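Local coordinates for uncharacterized protein (Candida albicans, PDB 5K04) that serves as the non-catalytic MDM20/NAA25-family subunit of the NatB N-terminal acetyltransferase complex, probably as a helical scaffold for the catalytic subunit, at residues Ile279-Leu282 with Lys283-Leu286; Arg292-Glu295 with Thr296-Asn300; Thr574-Lys577 with Leu578-Tyr581; Val584-Asp587 with Gln588-Arg592. All coordinates share one frame; numbering follows the deposited sequence.

Interaction 1 of 4, residues Ile279-Leu282 with Lys283-Leu286; sequences ISLL and KIEL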
ATOM      1  N   ILE A 279       2.968  26.782  19.400  1.00 44.19           N
ATOM      2  CA  ILE A 279       2.374  27.938  20.062  1.00 48.28           C
ATOM      3  C   ILE A 279       2.288  29.116  19.095  1.00 51.27           C
ATOM      4  O   ILE A 279       1.348  29.918  19.157  1.00 41.07           O
ATOM      5  CB  ILE A 279       3.176  28.294  21.327  1.00 50.83           C
ATOM      6  CG1 ILE A 279       2.971  27.235  22.403  1.00 51.49           C
ATOM      7  CG2 ILE A 279       2.831  29.703  21.847  1.00 46.44           C
ATOM      8  CD1 ILE A 279       3.840  27.479  23.629  1.00 58.21           C
ATOM      9  N   SER A 280       3.244  29.220  18.169  1.00 57.23           N
ATOM     10  CA  SER A 280       3.208  30.301  17.192  1.00 50.88           C
ATOM     11  C   SER A 280       2.018  30.150  16.261  1.00 42.71           C
ATOM     12  O   SER A 280       1.329  31.129  15.959  1.00 42.41           O
ATOM     13  CB  SER A 280       4.518  30.331  16.415  1.00 46.84           C
ATOM     14  OG  SER A 280       5.577  30.698  17.276  1.00 42.85           O
ATOM     15  N   LEU A 281       1.743  28.920  15.823  1.00 50.12           N
ATOM     16  CA  LEU A 281       0.550  28.665  15.025  1.00 47.11           C
ATOM     17  C   LEU A 281      -0.707  28.807  15.868  1.00 47.33           C
ATOM     18  O   LEU A 281      -1.741  29.275  15.376  1.00 41.85           O
ATOM     19  CB  LEU A 281       0.612  27.267  14.401  1.00 46.96           C
ATOM     20  CG  LEU A 281       1.608  27.079  13.257  1.00 56.31           C
ATOM     21  CD1 LEU A 281       1.597  25.653  12.749  1.00 58.45           C
ATOM     22  CD2 LEU A 281       1.325  28.042  12.118  1.00 52.03           C
ATOM     23  N   LEU A 282      -0.635  28.407  17.139  1.00 52.84           N
ATOM     24  CA  LEU A 282      -1.815  28.468  17.996  1.00 56.36           C
ATOM     25  C   LEU A 282      -2.306  29.896  18.152  1.00 52.28           C
ATOM     26  O   LEU A 282      -3.516  30.136  18.218  1.00 41.10           O
ATOM     27  CB  LEU A 282      -1.506  27.873  19.364  1.00 55.00           C
ATOM     28  CG  LEU A 282      -2.723  27.691  20.265  1.00 55.06           C
ATOM     29  CD1 LEU A 282      -3.632  26.611  19.689  1.00 44.88           C
ATOM     30  CD2 LEU A 282      -2.282  27.338  21.682  1.00 56.71           C
ATOM     31  N   LYS A 283      -1.371  30.857  18.204  1.00 57.40           N
ATOM     32  CA  LYS A 283      -1.733  32.267  18.338  1.00 52.68           C
ATOM     33  C   LYS A 283      -2.599  32.725  17.173  1.00 53.96           C
ATOM     34  O   LYS A 283      -3.504  33.550  17.357  1.00 46.23           O
ATOM     35  CB  LYS A 283      -0.471  33.118  18.446  1.00 46.62           C
ATOM     36  CG  LYS A 283       0.163  33.061  19.818  1.00 52.36           C
ATOM     37  CD  LYS A 283       1.358  33.983  19.931  1.00 63.10           C
ATOM     38  CE  LYS A 283       1.946  33.964  21.346  1.00 80.47           C
ATOM     39  NZ  LYS A 283       1.090  34.641  22.380  1.00 90.83           N
ATOM     40  N   ILE A 284      -2.351  32.173  15.981  1.00 61.50           N
ATOM     41  CA  ILE A 284      -3.250  32.378  14.850  1.00 58.78           C
ATOM     42  C   ILE A 284      -4.600  31.744  15.132  1.00 53.82           C
ATOM     43  O   ILE A 284      -5.654  32.353  14.909  1.00 51.96           O
ATOM     44  CB  ILE A 284      -2.639  31.806  13.561  1.00 51.29           C
ATOM     45  CG1 ILE A 284      -1.197  32.295  13.395  1.00 53.85           C
ATOM     46  CG2 ILE A 284      -3.494  32.215  12.374  1.00 52.10           C
ATOM     47  CD1 ILE A 284      -0.487  31.717  12.197  1.00 47.72           C
ATOM     48  N   GLU A 285      -4.584  30.497  15.603  1.00 57.26           N
ATOM     49  CA  GLU A 285      -5.825  29.801  15.931  1.00 51.95           C
ATOM     50  C   GLU A 285      -6.578  30.515  17.052  1.00 54.18           C
ATOM     51  O   GLU A 285      -7.812  30.461  17.109  1.00 46.58           O
ATOM     52  CB  GLU A 285      -5.510  28.356  16.319  1.00 50.16           C
ATOM     53  CG  GLU A 285      -6.573  27.341  15.894  1.00 62.21           C
ATOM     54  CD  GLU A 285      -6.433  26.879  14.458  1.00 53.58           C
ATOM     55  OE1 GLU A 285      -5.285  26.685  13.999  1.00 44.32           O
ATOM     56  OE2 GLU A 285      -7.479  26.704  13.791  1.00 57.00           O
ATOM     57  N   LEU A 286      -5.855  31.209  17.934  1.00 58.51           N
ATOM     58  CA  LEU A 286      -6.507  31.887  19.047  1.00 56.50           C
ATOM     59  C   LEU A 286      -7.124  33.203  18.594  1.00 58.21           C
ATOM     60  O   LEU A 286      -8.185  33.588  19.090  1.00 47.54           O
ATOM     61  CB  LEU A 286      -5.512  32.103  20.190  1.00 53.69           C
ATOM     62  CG  LEU A 286      -6.052  32.769  21.466  1.00 58.26           C
ATOM     63  CD1 LEU A 286      -7.036  31.860  22.184  1.00 51.70           C
ATOM     64  CD2 LEU A 286      -4.919  33.207  22.402  1.00 61.03           C
TER
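K283 N donates to I279 O at 3.0 Å and E285 N to L281 O at 3.1 Å, the i to i+4 pairs of an alpha helix. The second is the straighter, 161° at its hydrogen. L281 O also receives a weak bond from I284 N, and L286 N closes the next turn on L282 O.

The polar ends find partners beyond this turn. The aliphatic part of K283 lies alongside the I279 carbonyl, with CG 3.4 Å from I279 O; CG stands beside the backbone N (chi1 -77°), which directs the chain back over the preceding turn, and NZ forms a salt bridge with D269. E285 OE1 is hydrogen-bonded to Y318 OH, and S280 OG to T276 O.

Apolar contact across the turn is modest: L281 CD2 meets I284 CD1 at 4.1 Å, the two chains crossing at a slant. Both belong to the buried side of helix 277-289, where L281 also packs on Y301 and F248, while L282 reaches W251 and I255.

The chemistry is thus divided: backbone bonds hold the turn, the leucines meet adjoining helices of this TPR-clan region, I279 and I284 pack on loop residues, I284 also touching V298 of helix 295-305, and K283 and E285 carry polar links to other segments.

Interaction 2 of 4, residues Arg292-Glu295 with Thr296-Asn300; sequences RNIE and TSVEN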
ATOM      1  N   ARG A 292     -10.588  37.967  16.223  1.00 71.06           N
ATOM      2  CA  ARG A 292      -9.578  39.012  16.162  1.00 70.18           C
ATOM      3  C   ARG A 292      -8.823  38.952  14.831  1.00 77.12           C
ATOM      4  O   ARG A 292      -8.993  38.031  14.026  1.00 79.31           O
ATOM      5  CB  ARG A 292      -8.602  38.890  17.330  1.00 68.18           C
ATOM      6  CG  ARG A 292      -9.219  39.036  18.697  1.00 72.46           C
ATOM      7  CD  ARG A 292      -8.228  38.574  19.760  1.00 76.46           C
ATOM      8  NE  ARG A 292      -7.067  39.455  19.886  1.00 83.81           N
ATOM      9  CZ  ARG A 292      -6.910  40.343  20.864  1.00 92.49           C
ATOM     10  NH1 ARG A 292      -7.838  40.466  21.810  1.00 94.73           N
ATOM     11  NH2 ARG A 292      -5.823  41.108  20.905  1.00 94.23           N
ATOM     12  N   ASN A 293      -7.956  39.945  14.623  1.00 78.68           N
ATOM     13  CA  ASN A 293      -7.219  40.075  13.377  1.00 74.76           C
ATOM     14  C   ASN A 293      -6.033  39.116  13.322  1.00 68.17           C
ATOM     15  O   ASN A 293      -5.216  39.057  14.245  1.00 56.73           O
ATOM     16  CB  ASN A 293      -6.738  41.508  13.200  1.00 83.05           C
ATOM     17  CG  ASN A 293      -5.647  41.618  12.167  1.00 85.27           C
ATOM     18  OD1 ASN A 293      -4.475  41.813  12.501  1.00 80.42           O
ATOM     19  ND2 ASN A 293      -6.019  41.466  10.902  1.00 88.05           N
ATOM     20  N   ILE A 294      -5.924  38.398  12.201  1.00 76.67           N
ATOM     21  CA  ILE A 294      -4.905  37.372  11.992  1.00 79.12           C
ATOM     22  C   ILE A 294      -3.495  37.946  11.814  1.00 73.14           C
ATOM     23  O   ILE A 294      -2.509  37.257  12.103  1.00 70.11           O
ATOM     24  CB  ILE A 294      -5.339  36.547  10.760  1.00 87.19           C
ATOM     25  CG1 ILE A 294      -6.756  36.011  10.959  1.00 99.80           C
ATOM     26  CG2 ILE A 294      -4.433  35.380  10.498  1.00 79.62           C
ATOM     27  CD1 ILE A 294      -7.270  35.191   9.785  1.00104.76           C
ATOM     28  N   GLU A 295      -3.381  39.213  11.404  1.00 70.32           N
ATOM     29  CA  GLU A 295      -2.183  39.707  10.721  1.00 69.72           C
ATOM     30  C   GLU A 295      -0.913  39.555  11.555  1.00 69.56           C
ATOM     31  O   GLU A 295       0.084  38.992  11.089  1.00 66.05           O
ATOM     32  CB  GLU A 295      -2.377  41.175  10.339  1.00 69.36           C
ATOM     33  CG  GLU A 295      -2.713  41.396   8.897  1.00 73.73           C
ATOM     34  CD  GLU A 295      -2.468  42.819   8.483  1.00 82.45           C
ATOM     35  OE1 GLU A 295      -3.269  43.690   8.880  1.00 79.00           O
ATOM     36  OE2 GLU A 295      -1.459  43.066   7.784  1.00 85.92           O
ATOM     37  N   THR A 296      -0.909  40.113  12.769  1.00 75.11           N
ATOM     38  CA  THR A 296       0.332  40.185  13.538  1.00 69.81           C
ATOM     39  C   THR A 296       0.847  38.795  13.897  1.00 66.52           C
ATOM     40  O   THR A 296       2.061  38.560  13.905  1.00 58.47           O
ATOM     41  CB  THR A 296       0.125  41.023  14.801  1.00 66.53           C
ATOM     42  OG1 THR A 296      -0.506  40.225  15.806  1.00 69.38           O
ATOM     43  CG2 THR A 296      -0.774  42.188  14.503  1.00 65.73           C
ATOM     44  N   SER A 297      -0.057  37.856  14.191  1.00 68.09           N
ATOM     45  CA  SER A 297       0.396  36.515  14.538  1.00 65.66           C
ATOM     46  C   SER A 297       0.842  35.726  13.309  1.00 63.03           C
ATOM     47  O   SER A 297       1.679  34.827  13.434  1.00 49.16           O
ATOM     48  CB  SER A 297      -0.688  35.766  15.319  1.00 58.25           C
ATOM     49  OG  SER A 297      -1.983  36.204  14.977  1.00 61.63           O
ATOM     50  N   VAL A 298       0.329  36.060  12.121  1.00 65.56           N
ATOM     51  CA  VAL A 298       0.891  35.485  10.901  1.00 62.94           C
ATOM     52  C   VAL A 298       2.300  36.009  10.673  1.00 58.75           C
ATOM     53  O   VAL A 298       3.220  35.246  10.354  1.00 50.05           O
ATOM     54  CB  VAL A 298      -0.014  35.774   9.690  1.00 62.43           C
ATOM     55  CG1 VAL A 298       0.769  35.626   8.383  1.00 55.55           C
ATOM     56  CG2 VAL A 298      -1.187  34.840   9.682  1.00 61.33           C
ATOM     57  N   GLU A 299       2.489  37.323  10.825  1.00 60.81           N
ATOM     58  CA  GLU A 299       3.813  37.914  10.653  1.00 59.62           C
ATOM     59  C   GLU A 299       4.809  37.354  11.666  1.00 57.07           C
ATOM     60  O   GLU A 299       5.972  37.111  11.331  1.00 52.69           O
ATOM     61  CB  GLU A 299       3.715  39.440  10.757  1.00 65.36           C
ATOM     62  CG  GLU A 299       3.040  40.107   9.551  1.00 79.06           C
ATOM     63  CD  GLU A 299       2.621  41.555   9.815  1.00 95.52           C
ATOM     64  OE1 GLU A 299       2.907  42.078  10.916  1.00 96.84           O
ATOM     65  OE2 GLU A 299       1.997  42.172   8.919  1.00 99.46           O
ATOM     66  N   ASN A 300       4.363  37.118  12.908  1.00 64.24           N
ATOM     67  CA  ASN A 300       5.268  36.615  13.940  1.00 55.34           C
ATOM     68  C   ASN A 300       5.670  35.169  13.660  1.00 54.06           C
ATOM     69  O   ASN A 300       6.821  34.785  13.892  1.00 49.03           O
ATOM     70  CB  ASN A 300       4.622  36.765  15.323  1.00 56.26           C
ATOM     71  CG  ASN A 300       5.356  35.971  16.429  1.00 70.47           C
ATOM     72  OD1 ASN A 300       6.358  36.439  16.979  1.00 70.25           O
ATOM     73  ND2 ASN A 300       4.833  34.772  16.772  1.00 67.65           N
TER
HETATM   74  O   HOH W   1      -2.652  38.963  15.726  1.00 34.42           O
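N293 caps the turn that leads into helix 295-305 and faces T296 across it. Its OD1 accepts a weak bond from E295 N at 3.0 Å, the N-cap pattern, and CG anti to the backbone N (chi1 163°) turns the amide toward the first turn, where OD1 stands 4.2 Å from T296 CG2. The carbonyl of N293 takes part as well: a water donates to N293 O at 3.0 Å and also contacts T296 OG1, bridging the loop to the helix start.

I294 follows with two contacts to V298. Its carbonyl accepts from V298 N at 3.1 Å, and its CG2 branch meets V298 CG2 at 3.4 Å, so one methyl pair and one backbone bond join the same residues. S297 OG lies 3.1 Å from I294 O and is hydrogen-bonded to D287 OD2 of helix 277-289.

E295 O accepts from E299 N at 2.9 Å, and this bond is nearly straight at 167°. The two acidic chains run side by side in the same direction, with E295 OE2 3.7 Å from E299 OE2 and carboxylate planes 78° apart. This like-charge approach is probably eased by S323, whose OG hydrogen-bonds E295 OE2.

I294, S297 and V298 all rest on I284 of helix 277-289, while V298 also touches L320 and E295 touches P321, placing the helix start between helix 277-289 and the loop that leads into helix 322-326.

Interaction 3 of 4, residues Thr574-Lys577 with Leu578-Tyr581; sequences TKLK and LLVY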
ATOM      1  N   THR A 574      -5.993  -5.206 -17.276  1.00 38.37           N
ATOM      2  CA  THR A 574      -5.387  -6.137 -16.326  1.00 36.37           C
ATOM      3  C   THR A 574      -6.342  -7.271 -15.987  1.00 39.43           C
ATOM      4  O   THR A 574      -5.972  -8.445 -16.048  1.00 26.31           O
ATOM      5  CB  THR A 574      -4.993  -5.376 -15.059  1.00 30.78           C
ATOM      6  OG1 THR A 574      -4.023  -4.384 -15.399  1.00 24.61           O
ATOM      7  CG2 THR A 574      -4.424  -6.305 -14.003  1.00 38.18           C
ATOM      8  N   LYS A 575      -7.594  -6.935 -15.652  1.00 40.52           N
ATOM      9  CA  LYS A 575      -8.559  -7.985 -15.349  1.00 41.40           C
ATOM     10  C   LYS A 575      -8.812  -8.877 -16.562  1.00 39.01           C
ATOM     11  O   LYS A 575      -8.899 -10.106 -16.435  1.00 29.29           O
ATOM     12  CB  LYS A 575      -9.867  -7.369 -14.855  1.00 36.95           C
ATOM     13  CG  LYS A 575     -10.926  -8.438 -14.555  1.00 42.10           C
ATOM     14  CD  LYS A 575     -12.194  -7.852 -13.947  1.00 47.88           C
ATOM     15  CE  LYS A 575     -11.952  -7.338 -12.535  1.00 59.00           C
ATOM     16  NZ  LYS A 575     -13.233  -7.048 -11.826  1.00 67.81           N
ATOM     17  N   LEU A 576      -8.909  -8.272 -17.752  1.00 41.87           N
ATOM     18  CA  LEU A 576      -9.220  -9.035 -18.953  1.00 41.87           C
ATOM     19  C   LEU A 576      -8.068  -9.946 -19.340  1.00 39.09           C
ATOM     20  O   LEU A 576      -8.291 -11.069 -19.814  1.00 29.47           O
ATOM     21  CB  LEU A 576      -9.566  -8.084 -20.097  1.00 34.41           C
ATOM     22  CG  LEU A 576     -10.909  -7.362 -19.957  1.00 40.99           C
ATOM     23  CD1 LEU A 576     -11.043  -6.245 -21.010  1.00 40.53           C
ATOM     24  CD2 LEU A 576     -12.035  -8.372 -20.078  1.00 39.09           C
ATOM     25  N   LYS A 577      -6.831  -9.467 -19.164  1.00 42.99           N
ATOM     26  CA  LYS A 577      -5.668 -10.309 -19.408  1.00 44.61           C
ATOM     27  C   LYS A 577      -5.740 -11.569 -18.564  1.00 38.94           C
ATOM     28  O   LYS A 577      -5.503 -12.676 -19.057  1.00 30.12           O
ATOM     29  CB  LYS A 577      -4.378  -9.540 -19.110  1.00 42.46           C
ATOM     30  CG  LYS A 577      -4.088  -8.395 -20.080  1.00 48.39           C
ATOM     31  CD  LYS A 577      -4.044  -8.858 -21.530  1.00 47.23           C
ATOM     32  CE  LYS A 577      -3.516  -7.757 -22.452  1.00 49.50           C
ATOM     33  NZ  LYS A 577      -2.062  -7.392 -22.222  1.00 43.36           N
ATOM     34  N   LEU A 578      -6.093 -11.415 -17.281  1.00 46.57           N
ATOM     35  CA  LEU A 578      -6.157 -12.565 -16.385  1.00 41.90           C
ATOM     36  C   LEU A 578      -7.299 -13.495 -16.771  1.00 35.36           C
ATOM     37  O   LEU A 578      -7.160 -14.720 -16.699  1.00 34.43           O
ATOM     38  CB  LEU A 578      -6.291 -12.090 -14.941  1.00 40.82           C
ATOM     39  CG  LEU A 578      -5.127 -11.199 -14.494  1.00 42.73           C
ATOM     40  CD1 LEU A 578      -5.260 -10.849 -13.026  1.00 37.51           C
ATOM     41  CD2 LEU A 578      -3.795 -11.877 -14.759  1.00 42.38           C
ATOM     42  N   LEU A 579      -8.426 -12.933 -17.210  1.00 43.00           N
ATOM     43  CA  LEU A 579      -9.488 -13.762 -17.775  1.00 44.48           C
ATOM     44  C   LEU A 579      -8.994 -14.518 -18.997  1.00 41.35           C
ATOM     45  O   LEU A 579      -9.193 -15.738 -19.106  1.00 35.06           O
ATOM     46  CB  LEU A 579     -10.695 -12.904 -18.128  1.00 45.31           C
ATOM     47  CG  LEU A 579     -11.321 -12.229 -16.904  1.00 45.94           C
ATOM     48  CD1 LEU A 579     -12.509 -11.367 -17.295  1.00 39.95           C
ATOM     49  CD2 LEU A 579     -11.750 -13.286 -15.912  1.00 43.87           C
ATOM     50  N   VAL A 580      -8.327 -13.813 -19.919  1.00 41.16           N
ATOM     51  CA  VAL A 580      -7.792 -14.460 -21.120  1.00 44.66           C
ATOM     52  C   VAL A 580      -7.012 -15.710 -20.735  1.00 40.08           C
ATOM     53  O   VAL A 580      -7.284 -16.814 -21.218  1.00 28.07           O
ATOM     54  CB  VAL A 580      -6.912 -13.481 -21.931  1.00 45.03           C
ATOM     55  CG1 VAL A 580      -6.102 -14.240 -23.003  1.00 45.33           C
ATOM     56  CG2 VAL A 580      -7.753 -12.409 -22.597  1.00 37.92           C
ATOM     57  N   TYR A 581      -6.034 -15.550 -19.846  1.00 41.12           N
ATOM     58  CA  TYR A 581      -5.202 -16.689 -19.479  1.00 46.32           C
ATOM     59  C   TYR A 581      -6.019 -17.747 -18.748  1.00 43.37           C
ATOM     60  O   TYR A 581      -5.797 -18.946 -18.931  1.00 28.61           O
ATOM     61  CB  TYR A 581      -4.003 -16.211 -18.647  1.00 45.79           C
ATOM     62  CG  TYR A 581      -2.935 -15.561 -19.510  1.00 45.46           C
ATOM     63  CD1 TYR A 581      -1.990 -16.336 -20.183  1.00 45.36           C
ATOM     64  CD2 TYR A 581      -2.870 -14.186 -19.659  1.00 38.40           C
ATOM     65  CE1 TYR A 581      -1.006 -15.759 -20.983  1.00 43.33           C
ATOM     66  CE2 TYR A 581      -1.887 -13.599 -20.453  1.00 40.14           C
ATOM     67  CZ  TYR A 581      -0.963 -14.394 -21.124  1.00 38.93           C
ATOM     68  OH  TYR A 581       0.004 -13.806 -21.914  1.00 27.10           O
TER
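Four consecutive carbonyls, T574 to K577, are each satisfied by the amide four residues on: L578 N bonds T574 O, L579 N bonds K575 O, V580 N bonds L576 O and Y581 N bonds K577 O. The shortest of these is V580 N to L576 O at 2.7 Å, the longest L578 N to T574 O at 3.2 Å. Angles at the hydrogen span 158° to 166°, the evidence for regular alpha-helical geometry through the middle of helix 571-584.

Side-chain atoms crowd the same carbonyls. V580 CG2 is 3.1 Å from L576 O, and the Y581 ring presents its edge to K577 O, CD2 approaching to 3.1 Å with the oxygen near the ring plane. With CG beside the backbone N (chi1 -77°), the tyrosine lies back along the preceding turn. Among apolar side chains, L576 CD2 meets L579 CD1 at 4.1 Å.

The polar ends find partners beyond the turn. K577 NZ, though its residue is buried, is held by a salt bridge to E671 and a hydrogen bond to N668; Y581 OH bonds the other carboxylate oxygen of E671 and also T520. K575 NZ donates to S544 O, and T574 OG1 bonds N570 O.

The helix is enclosed by others: T574, K577 and L578 touch helix 506-521, L576, L579 and V580 touch helix 591-601, and L576, K577 and V580 touch helix 608-625.

Interaction 4 of 4, residues Val584-Asp587 with Gln588-Arg592; sequences VFED and QDASR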
ATOM      1  N   VAL A 584      -7.973 -19.555 -21.699  1.00 45.84           N
ATOM      2  CA  VAL A 584      -7.026 -20.363 -22.467  1.00 47.43           C
ATOM      3  C   VAL A 584      -6.767 -21.697 -21.777  1.00 50.17           C
ATOM      4  O   VAL A 584      -6.756 -22.759 -22.415  1.00 37.20           O
ATOM      5  CB  VAL A 584      -5.716 -19.577 -22.668  1.00 43.02           C
ATOM      6  CG1 VAL A 584      -4.621 -20.495 -23.197  1.00 43.56           C
ATOM      7  CG2 VAL A 584      -5.946 -18.396 -23.584  1.00 30.26           C
ATOM      8  N   PHE A 585      -6.576 -21.669 -20.455  1.00 51.65           N
ATOM      9  CA  PHE A 585      -6.216 -22.859 -19.695  1.00 56.17           C
ATOM     10  C   PHE A 585      -7.391 -23.422 -18.893  1.00 52.98           C
ATOM     11  O   PHE A 585      -7.194 -24.116 -17.893  1.00 48.46           O
ATOM     12  CB  PHE A 585      -5.015 -22.569 -18.795  1.00 45.09           C
ATOM     13  CG  PHE A 585      -3.737 -22.290 -19.566  1.00 51.25           C
ATOM     14  CD1 PHE A 585      -2.964 -23.337 -20.065  1.00 53.83           C
ATOM     15  CD2 PHE A 585      -3.319 -20.986 -19.804  1.00 46.58           C
ATOM     16  CE1 PHE A 585      -1.784 -23.085 -20.769  1.00 55.27           C
ATOM     17  CE2 PHE A 585      -2.147 -20.723 -20.508  1.00 47.90           C
ATOM     18  CZ  PHE A 585      -1.376 -21.771 -20.995  1.00 53.23           C
ATOM     19  N   GLU A 586      -8.617 -23.148 -19.338  1.00 54.19           N
ATOM     20  CA  GLU A 586      -9.808 -23.794 -18.796  1.00 54.70           C
ATOM     21  C   GLU A 586     -10.047 -25.095 -19.557  1.00 54.55           C
ATOM     22  O   GLU A 586     -10.036 -25.107 -20.793  1.00 43.07           O
ATOM     23  CB  GLU A 586     -11.019 -22.857 -18.898  1.00 50.72           C
ATOM     24  CG  GLU A 586     -12.358 -23.409 -18.386  1.00 51.11           C
ATOM     25  CD  GLU A 586     -12.267 -24.114 -17.038  1.00 42.62           C
ATOM     26  OE1 GLU A 586     -11.515 -23.658 -16.157  1.00 41.76           O
ATOM     27  OE2 GLU A 586     -12.948 -25.148 -16.871  1.00 42.96           O
ATOM     28  N   ASP A 587     -10.226 -26.194 -18.816  1.00 64.70           N
ATOM     29  CA  ASP A 587     -10.366 -27.511 -19.425  1.00 64.19           C
ATOM     30  C   ASP A 587     -11.779 -28.073 -19.384  1.00 61.80           C
ATOM     31  O   ASP A 587     -12.057 -29.045 -20.097  1.00 64.71           O
ATOM     32  CB  ASP A 587      -9.423 -28.519 -18.749  1.00 68.87           C
ATOM     33  CG  ASP A 587      -7.992 -28.027 -18.680  1.00 70.36           C
ATOM     34  OD1 ASP A 587      -7.510 -27.445 -19.683  1.00 67.10           O
ATOM     35  OD2 ASP A 587      -7.350 -28.230 -17.626  1.00 69.49           O
ATOM     36  N   GLN A 588     -12.671 -27.502 -18.574  1.00 70.12           N
ATOM     37  CA  GLN A 588     -14.007 -28.063 -18.401  1.00 70.47           C
ATOM     38  C   GLN A 588     -15.110 -27.218 -19.025  1.00 70.47           C
ATOM     39  O   GLN A 588     -15.846 -27.716 -19.876  1.00 67.62           O
ATOM     40  CB  GLN A 588     -14.294 -28.261 -16.901  1.00 71.79           C
ATOM     41  CG  GLN A 588     -13.250 -29.108 -16.192  1.00 84.20           C
ATOM     42  CD  GLN A 588     -13.031 -30.453 -16.871  1.00 96.43           C
ATOM     43  OE1 GLN A 588     -13.988 -31.118 -17.287  1.00 95.01           O
ATOM     44  NE2 GLN A 588     -11.770 -30.862 -16.983  1.00106.03           N
ATOM     45  N   ASP A 589     -15.242 -25.951 -18.628  1.00 71.49           N
ATOM     46  CA  ASP A 589     -16.318 -25.108 -19.154  1.00 70.46           C
ATOM     47  C   ASP A 589     -15.876 -23.656 -19.023  1.00 65.03           C
ATOM     48  O   ASP A 589     -15.750 -23.139 -17.908  1.00 65.35           O
ATOM     49  CB  ASP A 589     -17.631 -25.367 -18.430  1.00 72.52           C
ATOM     50  CG  ASP A 589     -18.761 -24.472 -18.900  1.00 72.87           C
ATOM     51  OD1 ASP A 589     -18.678 -23.232 -18.695  1.00 73.85           O
ATOM     52  OD2 ASP A 589     -19.735 -25.006 -19.462  1.00 69.59           O
ATOM     53  N   ALA A 590     -15.651 -23.000 -20.162  1.00 58.92           N
ATOM     54  CA  ALA A 590     -15.154 -21.629 -20.205  1.00 60.49           C
ATOM     55  C   ALA A 590     -16.276 -20.608 -20.320  1.00 57.10           C
ATOM     56  O   ALA A 590     -16.009 -19.405 -20.265  1.00 42.79           O
ATOM     57  CB  ALA A 590     -14.183 -21.465 -21.377  1.00 55.32           C
ATOM     58  N   SER A 591     -17.523 -21.071 -20.457  1.00 58.48           N
ATOM     59  CA  SER A 591     -18.640 -20.189 -20.770  1.00 57.86           C
ATOM     60  C   SER A 591     -18.883 -19.167 -19.666  1.00 56.17           C
ATOM     61  O   SER A 591     -19.166 -17.995 -19.944  1.00 49.78           O
ATOM     62  CB  SER A 591     -19.886 -21.031 -21.022  1.00 61.63           C
ATOM     63  OG  SER A 591     -19.696 -21.801 -22.200  1.00 65.67           O
ATOM     64  N   ARG A 592     -18.786 -19.598 -18.410  1.00 58.32           N
ATOM     65  CA  ARG A 592     -18.930 -18.680 -17.284  1.00 53.28           C
ATOM     66  C   ARG A 592     -17.864 -17.583 -17.319  1.00 47.43           C
ATOM     67  O   ARG A 592     -18.151 -16.413 -17.038  1.00 41.46           O
ATOM     68  CB  ARG A 592     -18.863 -19.489 -15.988  1.00 60.85           C
ATOM     69  CG  ARG A 592     -18.863 -18.715 -14.672  1.00 74.53           C
ATOM     70  CD  ARG A 592     -18.428 -19.643 -13.526  1.00 84.79           C
ATOM     71  NE  ARG A 592     -17.015 -20.029 -13.620  1.00 99.54           N
ATOM     72  CZ  ARG A 592     -16.555 -21.178 -14.123  1.00107.06           C
ATOM     73  NH1 ARG A 592     -17.396 -22.098 -14.590  1.00113.09           N
ATOM     74  NH2 ARG A 592     -15.242 -21.413 -14.161  1.00102.71           N
TER
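E586 receives two backbone amides from the second half of the loop on one carboxylate oxygen. E586 OE2 accepts through its anti lone pair from D589 N at 3.0 Å, with 164° at the hydrogen, and Q588 N donates to it at 2.9 Å from above the carboxylate plane, 47° out of it. The two donors therefore approach OE2 from different directions. E586 is extended about its first torsion (chi1 179°) and then bent at chi2, which curls the carboxylate back over Q588 and D589.

A capping bond lies farther along: D589 OD1 accepts weakly from S591 N at 3.0 Å, at the start of helix 591-601. K625 NZ donates to the carbonyls of V584 and E586, where the chain leaves helix 571-584.

Among the apolar and van der Waals contacts, E586 CG lies 4.0 Å from the methyl carbon CB of A590 and 3.4 Å from D589 O. The side chain of Q588, bent at chi2, folds back over the D587 peptide, and its NE2 comes 3.6 Å from D587 O. V584 and F585 pack on helix 661-682.

Ionic links tie the loop to surrounding helices. E586 OE1 forms a salt bridge with K536, D587 OD1 with R682 and R592 NE with E539.

The E586 carboxylate thus divides its labour, OE2 gathering the loop amides and OE1 meeting a lysine. Two N-H donors and one cation around it would be expected to stabilise its negative charge, while polar bonds and the packing of V584 and F585 both hold the connection between the helices.

How the interactions relate
From the N terminus, interaction 1 closes a single turn within helix 277-289, and interaction 2 closes the short bend that leads into helix 295-305. They touch, I284 CG2 meeting I294 CG2 at 3.8 Å and I284 CD1 meeting V298 CG2 at 4.1 Å, which makes the two consecutive helices a packed pair. Interactions 3 and 4 repeat this order later: a single turn closed inside helix 571-584, then the bend into helix 591-601, their centres 13 Å apart. All four are local and in series; none nests in or crosses another. The two pairs lie on opposite sides of the chain's centre, interactions 1 and 3 having centres about 55 Å apart.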